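Local coordinates for cytoplasmic export protein 1 (Saccharomyces cerevisiae, PDB 3VWA) that takes part in nuclear tRNA export, binding tRNA and probably passing aminoacylated tRNAs from export receptors at the nuclear pore to the translation machinery, at residues I209-M214 / R226-N231; N267-S272 / V328-S333; Q348-K351 / V357-L360. All coordinates share one frame; numbering follows the deposited sequence.

Contact 1: I209-M214 / R226-N231; sequences IVNVNM and RKRLEN
Asn211 OD1 is met by two parts of the Arg228 side chain: the NH1 donor at its end and the CD methylene just before the guanidinium. The bond from Arg228 NH1 to Asn211 OD1 is weak, 3.5 Å long, but nearly straight, with an N-H...O angle of 170°. Arg228 CD comes closer, 3.3 Å from the same Asn211 OD1, a carbon-oxygen contact and not a hydrogen bond. The oxygen lies at the edge of the guanidinium, in its plane, while the amide of Asn211 stands almost perpendicular to that plane, 85° away. Arg228 reaches this place as an extended chain from CG to NE, with CG anti to its carbonyl carbon, and Arg228 CB lies over a face of the Asn211 amide, 3.8 Å from Asn211 CG. Met214, a selenomethionine, lies roughly perpendicular to the arginine chain and brings SE to 3.4 Å from Arg228 NH1, in a position oblique to the guanidinium. On the buried side, Leu229 CD1 packs at 4.0 Å against Asn211 CB, and the two chains run alongside in opposing senses. The segments belong to helices 209-216 and 222-231, which run antiparallel, their short axes 169° apart and 10.2 Å from each other at closest approach. This makes a helical hairpin, with Ile220 of the connecting loop touching both Met214 and Arg228, and Phe225 lying against Asn211. The two bonds described for the guanidinium, to Asn211 OD1 and from NE to Asn224 OD1 one turn earlier, are both weak, so Arg228 is probably placed as much by its methylenes and the selenium as by polar pairing; the carbonyl dipole of Asn211 would offer its positive charge a neutral acceptor, a milder partner than a carboxylate.

Contact 2: N267-S272 / V328-S333; sequences NLYLES and VLDLTS
Tyr269 and Asp330 meet through the phenol oxygen and one carboxylate oxygen. Tyr269 OH donates to Asp330 OD1 over a modelled 2.4 Å, very short for such a bond, so the pairing is clearer than its exact length. The acceptor lies near the plane of the ring, at its edge, and the carboxylate is turned 74° from that plane. Beside this bond, Leu331 CD2 also approaches the ring edge, 4.4 Å from Tyr269 CE2, in a loose apolar contact. Both partners of the bond extend in the same manner: CG is anti to the backbone N in Tyr269 (chi1 180°) and in Asp330 (chi1 -179°), which carries the phenol and the carboxylate into the gap between their helices. That gap is wide, for the nearest CA atoms, those of Tyr269 and Leu331, are 10.4 Å apart. In the next shell, Arg273, just past the end of helix 255-271, makes a salt bridge through NH2 to the same Asp330 OD1 and also touches Leu331. Within helix 321-335, Thr332 OG1 donates to Val328 O at 2.6 Å, from the face of that carbonyl opposite to the one approached by Thr332 N. The hydroxyl is thereby satisfied inside its own helix, while Val328 and Thr332 pack on helices 283-303 and 342-351. One carboxylate oxygen thus ties the end of helix 255-271 and Arg273 just beyond it to helix 321-335, and the nearby guanidinium would probably favour the ionised form of Asp330, which accepts the phenol's hydrogen bond.

Contact 3: Q348-K351 / V357-L360; sequences QSFK and VRFL
Arg358 makes the direct polar link to Phe350, spanning from helix 355-368 to the last turn of helix 342-351. Its NH1 donates to Phe350 O over 3.0 Å with an N-H...O angle of 158°. The bond lies in the carbonyl plane and also in the plane of the guanidinium, the oxygen being only 4° out of the latter. A second, water-mediated link runs alongside: one water accepts from Arg358 NE and donates to Ser349 O, 2.9 Å away. Two successive carbonyls near the helix end are thus served by one guanidinium. The arginine folds back to do this, bent at chi2 and chi3, instead of running out straight. The guanidinium end also packs on the Phe350 ring, Arg358 NE 3.7 Å from Phe350 CD1 in an oblique approach, the two planes 30° apart, with the aliphatic Arg358 CD near Phe350 CE1. Val357 adds a methyl group, CG1, set 3.7 Å from Ser349 O and lying more loosely against Ser349 CB. The Ser349 hydroxyl turns to its own helix and bonds to Ile346 O. A leucine in place of Arg358 would probably leave Phe350 O without this donor and the bridging water without its N-H partner, weakening the link between the two helices near their turn. Neighbouring helices enclose the contact: Met300 of helix 283-303 and Leu325 of helix 321-335 touch Ser349, Val322 meets Val357, and on the next helix, 374-387, Ile381 and Phe385 cover Phe350 while His384 reaches Arg358.

The three contacts follow one another along the chain without overlap, in the order of their numbers. Contact 1 joins helices 209-216 and 222-231, in the helical part that follows the sheets of the N-terminal kinase-like domain. Its centre is 32 Å from that of contact 2 and 49 Å from that of contact 3, and it touches neither. Contacts 2 and 3, with centres 18 Å apart, meet where Leu329 CD1 packs 3.7 Å from Leu360 CG, joining helix 321-335 to helix 355-368. Together they lie along the succession of helices leading from the kinase-like domain into the C-terminal HEAT-repeat region of this tRNA-binding protein.

Contact 1: I209-M214 / R226-N231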
# COMPACT_ATOMS: atom_id res chain seq x y z
N ILE A 209 -27.93 9.43 18.34
CA ILE A 209 -28.59 10.71 18.10
C ILE A 209 -28.74 11.55 19.36
O ILE A 209 -28.43 12.75 19.37
CB ILE A 209 -29.93 10.55 17.34
CG1 ILE A 209 -29.67 10.48 15.83
CG2 ILE A 209 -30.82 11.75 17.62
CD1 ILE A 209 -30.87 10.03 15.01
N VAL A 210 -29.17 10.94 20.45
CA VAL A 210 -29.56 11.76 21.58
C VAL A 210 -28.30 12.20 22.28
O VAL A 210 -28.19 13.37 22.69
CB VAL A 210 -30.49 11.02 22.55
CG1 VAL A 210 -30.50 11.73 23.90
CG2 VAL A 210 -31.89 10.93 21.96
N ASN A 211 -27.37 11.27 22.44
CA ASN A 211 -26.12 11.59 23.10
C ASN A 211 -25.43 12.78 22.44
O ASN A 211 -25.05 13.73 23.12
CB ASN A 211 -25.23 10.34 23.18
CG ASN A 211 -25.81 9.29 24.13
OD1 ASN A 211 -26.27 9.64 25.21
ND2 ASN A 211 -25.79 8.02 23.73
N VAL A 212 -25.32 12.76 21.12
CA VAL A 212 -24.67 13.85 20.39
C VAL A 212 -25.39 15.19 20.58
O VAL A 212 -24.74 16.26 20.64
CB VAL A 212 -24.53 13.50 18.89
CG1 VAL A 212 -24.20 14.71 18.03
CG2 VAL A 212 -23.48 12.41 18.70
N ASN A 213 -26.73 15.14 20.66
CA ASN A 213 -27.53 16.34 20.87
C ASN A 213 -27.27 16.94 22.22
O ASN A 213 -27.18 18.15 22.35
CB ASN A 213 -29.01 16.04 20.76
CG ASN A 213 -29.46 16.05 19.36
OD1 ASN A 213 -28.79 16.60 18.49
ND2 ASN A 213 -30.60 15.43 19.10
N MSE A 214 -27.14 16.08 23.21
CA MSE A 214 -26.84 16.49 24.56
C MSE A 214 -25.55 17.29 24.60
O MSE A 214 -25.54 18.41 25.12
CB MSE A 214 -26.76 15.22 25.38
CG MSE A 214 -28.15 14.59 25.52
SE MSE A 214 -28.01 13.28 26.99
CE MSE A 214 -29.93 13.05 27.50
N ARG A 226 -18.86 9.92 26.68
CA ARG A 226 -18.03 8.78 26.36
C ARG A 226 -18.58 7.43 26.93
O ARG A 226 -18.66 6.43 26.23
CB ARG A 226 -16.64 9.07 26.89
CG ARG A 226 -15.57 8.16 26.37
CD ARG A 226 -14.21 8.73 26.69
NE ARG A 226 -13.23 7.72 26.35
CZ ARG A 226 -12.04 7.62 26.92
NH1 ARG A 226 -11.20 6.66 26.54
NH2 ARG A 226 -11.71 8.50 27.87
N LYS A 227 -18.93 7.40 28.21
CA LYS A 227 -19.51 6.21 28.83
C LYS A 227 -20.83 5.78 28.19
O LYS A 227 -21.15 4.61 28.21
CB LYS A 227 -19.71 6.41 30.34
CG LYS A 227 -18.54 7.08 31.02
CD LYS A 227 -18.43 6.74 32.49
CE LYS A 227 -17.08 7.23 33.04
NZ LYS A 227 -17.00 7.12 34.53
N ARG A 228 -21.59 6.73 27.63
CA ARG A 228 -22.90 6.40 27.04
C ARG A 228 -22.70 5.69 25.71
O ARG A 228 -23.28 4.61 25.45
CB ARG A 228 -23.75 7.67 26.86
CG ARG A 228 -24.22 8.22 28.19
CD ARG A 228 -24.74 9.64 28.08
NE ARG A 228 -25.42 10.08 29.30
CZ ARG A 228 -26.73 10.31 29.42
NH1 ARG A 228 -27.54 10.18 28.38
NH2 ARG A 228 -27.23 10.70 30.58
N LEU A 229 -21.85 6.29 24.90
CA LEU A 229 -21.50 5.80 23.59
C LEU A 229 -20.84 4.42 23.73
O LEU A 229 -21.17 3.49 22.98
CB LEU A 229 -20.54 6.82 22.94
CG LEU A 229 -20.91 7.49 21.61
CD1 LEU A 229 -22.25 8.20 21.63
CD2 LEU A 229 -19.81 8.45 21.10
N GLU A 230 -19.93 4.29 24.69
CA GLU A 230 -19.26 3.01 24.92
C GLU A 230 -20.25 1.89 25.20
O GLU A 230 -19.97 0.71 24.94
CB GLU A 230 -18.23 3.11 26.03
CG GLU A 230 -16.96 3.82 25.57
CD GLU A 230 -15.96 4.11 26.67
OE1 GLU A 230 -16.03 3.52 27.76
OE2 GLU A 230 -15.08 4.95 26.43
N ASN A 231 -21.42 2.29 25.69
CA ASN A 231 -22.46 1.34 26.00
C ASN A 231 -23.37 0.98 24.84
O ASN A 231 -24.08 -0.03 24.90
CB ASN A 231 -23.28 1.81 27.19
CG ASN A 231 -23.22 0.84 28.33
OD1 ASN A 231 -22.17 0.68 28.98
ND2 ASN A 231 -24.34 0.12 28.56

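Contact 2: N267-S272 / V328-S333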
# COMPACT_ATOMS: atom_id res chain seq x y z
N ASN A 267 -9.35 -12.96 9.97
CA ASN A 267 -10.76 -13.40 9.89
C ASN A 267 -11.66 -12.25 9.47
O ASN A 267 -12.64 -12.43 8.73
CB ASN A 267 -11.29 -13.91 11.21
CG ASN A 267 -10.93 -15.35 11.46
OD1 ASN A 267 -10.57 -15.69 12.58
ND2 ASN A 267 -11.05 -16.22 10.44
N LEU A 268 -11.34 -11.08 10.00
CA LEU A 268 -11.95 -9.85 9.55
C LEU A 268 -11.69 -9.53 8.07
O LEU A 268 -12.58 -8.99 7.38
CB LEU A 268 -11.39 -8.70 10.34
CG LEU A 268 -11.77 -8.55 11.80
CD1 LEU A 268 -10.94 -7.37 12.31
CD2 LEU A 268 -13.29 -8.30 11.98
N TYR A 269 -10.45 -9.79 7.62
CA TYR A 269 -10.13 -9.66 6.19
C TYR A 269 -10.91 -10.63 5.29
O TYR A 269 -11.39 -10.24 4.24
CB TYR A 269 -8.64 -9.85 5.95
CG TYR A 269 -8.15 -9.75 4.50
CD1 TYR A 269 -8.10 -10.88 3.68
CD2 TYR A 269 -7.64 -8.57 4.01
CE1 TYR A 269 -7.61 -10.82 2.40
CE2 TYR A 269 -7.10 -8.51 2.76
CZ TYR A 269 -7.10 -9.63 1.95
OH TYR A 269 -6.56 -9.58 0.69
N LEU A 270 -11.03 -11.88 5.72
CA LEU A 270 -11.88 -12.87 5.04
C LEU A 270 -13.42 -12.56 5.08
O LEU A 270 -14.09 -12.55 4.01
CB LEU A 270 -11.57 -14.27 5.57
CG LEU A 270 -10.13 -14.73 5.27
CD1 LEU A 270 -9.93 -16.16 5.80
CD2 LEU A 270 -9.81 -14.63 3.76
N GLU A 271 -13.94 -12.25 6.28
CA GLU A 271 -15.39 -12.11 6.48
C GLU A 271 -15.96 -10.71 6.14
O GLU A 271 -17.17 -10.60 5.89
CB GLU A 271 -15.83 -12.49 7.91
CG GLU A 271 -15.14 -13.71 8.56
CD GLU A 271 -15.87 -15.03 8.38
OE1 GLU A 271 -15.87 -15.58 7.25
OE2 GLU A 271 -16.44 -15.54 9.40
N SER A 272 -15.12 -9.67 6.24
CA SER A 272 -15.50 -8.25 5.95
C SER A 272 -14.34 -7.46 5.41
O SER A 272 -13.91 -6.45 5.99
CB SER A 272 -16.07 -7.50 7.14
OG SER A 272 -15.85 -8.18 8.34
N VAL A 328 -0.60 -9.22 3.09
CA VAL A 328 0.41 -8.20 2.97
C VAL A 328 0.53 -7.84 1.47
O VAL A 328 0.60 -6.66 1.11
CB VAL A 328 1.74 -8.68 3.59
CG1 VAL A 328 2.92 -8.01 2.92
CG2 VAL A 328 1.78 -8.39 5.07
N LEU A 329 0.57 -8.86 0.61
CA LEU A 329 0.77 -8.65 -0.84
C LEU A 329 -0.39 -7.91 -1.43
O LEU A 329 -0.18 -7.02 -2.26
CB LEU A 329 0.91 -9.97 -1.62
CG LEU A 329 2.14 -10.81 -1.38
CD1 LEU A 329 1.93 -12.23 -1.93
CD2 LEU A 329 3.33 -10.06 -1.99
N ASP A 330 -1.60 -8.28 -1.01
CA ASP A 330 -2.82 -7.53 -1.35
C ASP A 330 -2.77 -6.09 -0.88
O ASP A 330 -2.91 -5.17 -1.67
CB ASP A 330 -4.10 -8.19 -0.79
CG ASP A 330 -5.39 -7.41 -1.16
OD1 ASP A 330 -6.40 -7.52 -0.43
OD2 ASP A 330 -5.44 -6.71 -2.21
N LEU A 331 -2.57 -5.86 0.40
CA LEU A 331 -2.74 -4.50 0.91
C LEU A 331 -1.61 -3.56 0.49
O LEU A 331 -1.85 -2.36 0.36
CB LEU A 331 -2.91 -4.49 2.42
CG LEU A 331 -4.21 -5.12 2.93
CD1 LEU A 331 -4.17 -5.04 4.44
CD2 LEU A 331 -5.46 -4.42 2.38
N THR A 332 -0.39 -4.09 0.36
CA THR A 332 0.78 -3.29 -0.05
C THR A 332 0.52 -2.84 -1.47
O THR A 332 0.67 -1.66 -1.78
CB THR A 332 2.14 -4.05 -0.02
OG1 THR A 332 2.02 -5.35 -0.58
CG2 THR A 332 2.70 -4.19 1.42
N SER A 333 0.10 -3.76 -2.32
CA SER A 333 -0.22 -3.42 -3.70
C SER A 333 -1.35 -2.40 -3.76
O SER A 333 -1.21 -1.39 -4.43
CB SER A 333 -0.59 -4.66 -4.51
OG SER A 333 -1.21 -4.28 -5.74

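Contact 3: Q348-K351 / V357-L360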
# COMPACT_ATOMS: atom_id res chain seq x y z
N GLN A 348 13.05 -13.99 1.33
CA GLN A 348 12.95 -15.05 2.31
C GLN A 348 11.81 -15.98 1.94
O GLN A 348 11.90 -17.23 2.00
CB GLN A 348 12.65 -14.35 3.65
CG GLN A 348 13.57 -14.68 4.81
CD GLN A 348 12.87 -14.55 6.17
OE1 GLN A 348 11.99 -13.70 6.37
NE2 GLN A 348 13.23 -15.43 7.10
N SER A 349 10.71 -15.37 1.50
CA SER A 349 9.59 -16.18 1.13
C SER A 349 9.82 -17.02 -0.13
O SER A 349 9.31 -18.11 -0.22
CB SER A 349 8.30 -15.36 1.13
OG SER A 349 8.24 -14.49 0.01
N PHE A 350 10.67 -16.54 -1.06
CA PHE A 350 11.10 -17.34 -2.24
C PHE A 350 12.02 -18.51 -1.89
O PHE A 350 11.97 -19.56 -2.54
CB PHE A 350 11.72 -16.43 -3.33
CG PHE A 350 10.70 -15.94 -4.36
CD1 PHE A 350 10.37 -16.73 -5.47
CD2 PHE A 350 10.01 -14.74 -4.19
CE1 PHE A 350 9.40 -16.35 -6.40
CE2 PHE A 350 9.05 -14.33 -5.13
CZ PHE A 350 8.76 -15.13 -6.25
N LYS A 351 12.82 -18.35 -0.84
CA LYS A 351 13.66 -19.42 -0.33
C LYS A 351 12.84 -20.45 0.45
O LYS A 351 13.31 -21.54 0.70
CB LYS A 351 14.73 -18.88 0.64
CG LYS A 351 15.78 -17.92 0.11
CD LYS A 351 16.77 -17.65 1.24
CE LYS A 351 18.08 -17.08 0.74
NZ LYS A 351 18.01 -15.60 0.52
N VAL A 357 3.03 -21.31 -0.69
CA VAL A 357 3.65 -20.02 -0.66
C VAL A 357 4.05 -19.59 -2.09
O VAL A 357 3.72 -18.49 -2.53
CB VAL A 357 4.91 -19.99 0.25
CG1 VAL A 357 5.69 -18.71 0.04
CG2 VAL A 357 4.51 -20.09 1.73
N ARG A 358 4.81 -20.44 -2.74
CA ARG A 358 5.32 -20.19 -4.07
C ARG A 358 4.17 -19.96 -5.08
O ARG A 358 4.25 -19.03 -5.87
CB ARG A 358 6.22 -21.35 -4.52
CG ARG A 358 6.72 -21.18 -5.95
CD ARG A 358 7.63 -19.97 -6.11
NE ARG A 358 8.90 -20.14 -5.38
CZ ARG A 358 9.97 -20.84 -5.81
NH1 ARG A 358 11.10 -20.88 -5.07
NH2 ARG A 358 9.92 -21.48 -6.99
N PHE A 359 3.09 -20.74 -5.04
CA PHE A 359 1.92 -20.40 -5.90
C PHE A 359 1.45 -18.94 -5.61
O PHE A 359 1.10 -18.15 -6.51
CB PHE A 359 0.75 -21.34 -5.61
CG PHE A 359 0.86 -22.71 -6.27
CD1 PHE A 359 0.86 -22.85 -7.68
CD2 PHE A 359 0.88 -23.88 -5.49
CE1 PHE A 359 0.91 -24.13 -8.26
CE2 PHE A 359 0.96 -25.15 -6.08
CZ PHE A 359 0.96 -25.26 -7.46
N LEU A 360 1.44 -18.57 -4.32
CA LEU A 360 0.95 -17.23 -4.00
C LEU A 360 1.88 -16.15 -4.61
O LEU A 360 1.38 -15.14 -5.15
CB LEU A 360 0.81 -17.05 -2.49
CG LEU A 360 0.46 -15.65 -2.03
CD1 LEU A 360 -0.87 -15.03 -2.56
CD2 LEU A 360 0.51 -15.69 -0.52
O HOH W 1 8.47 -19.89 -2.39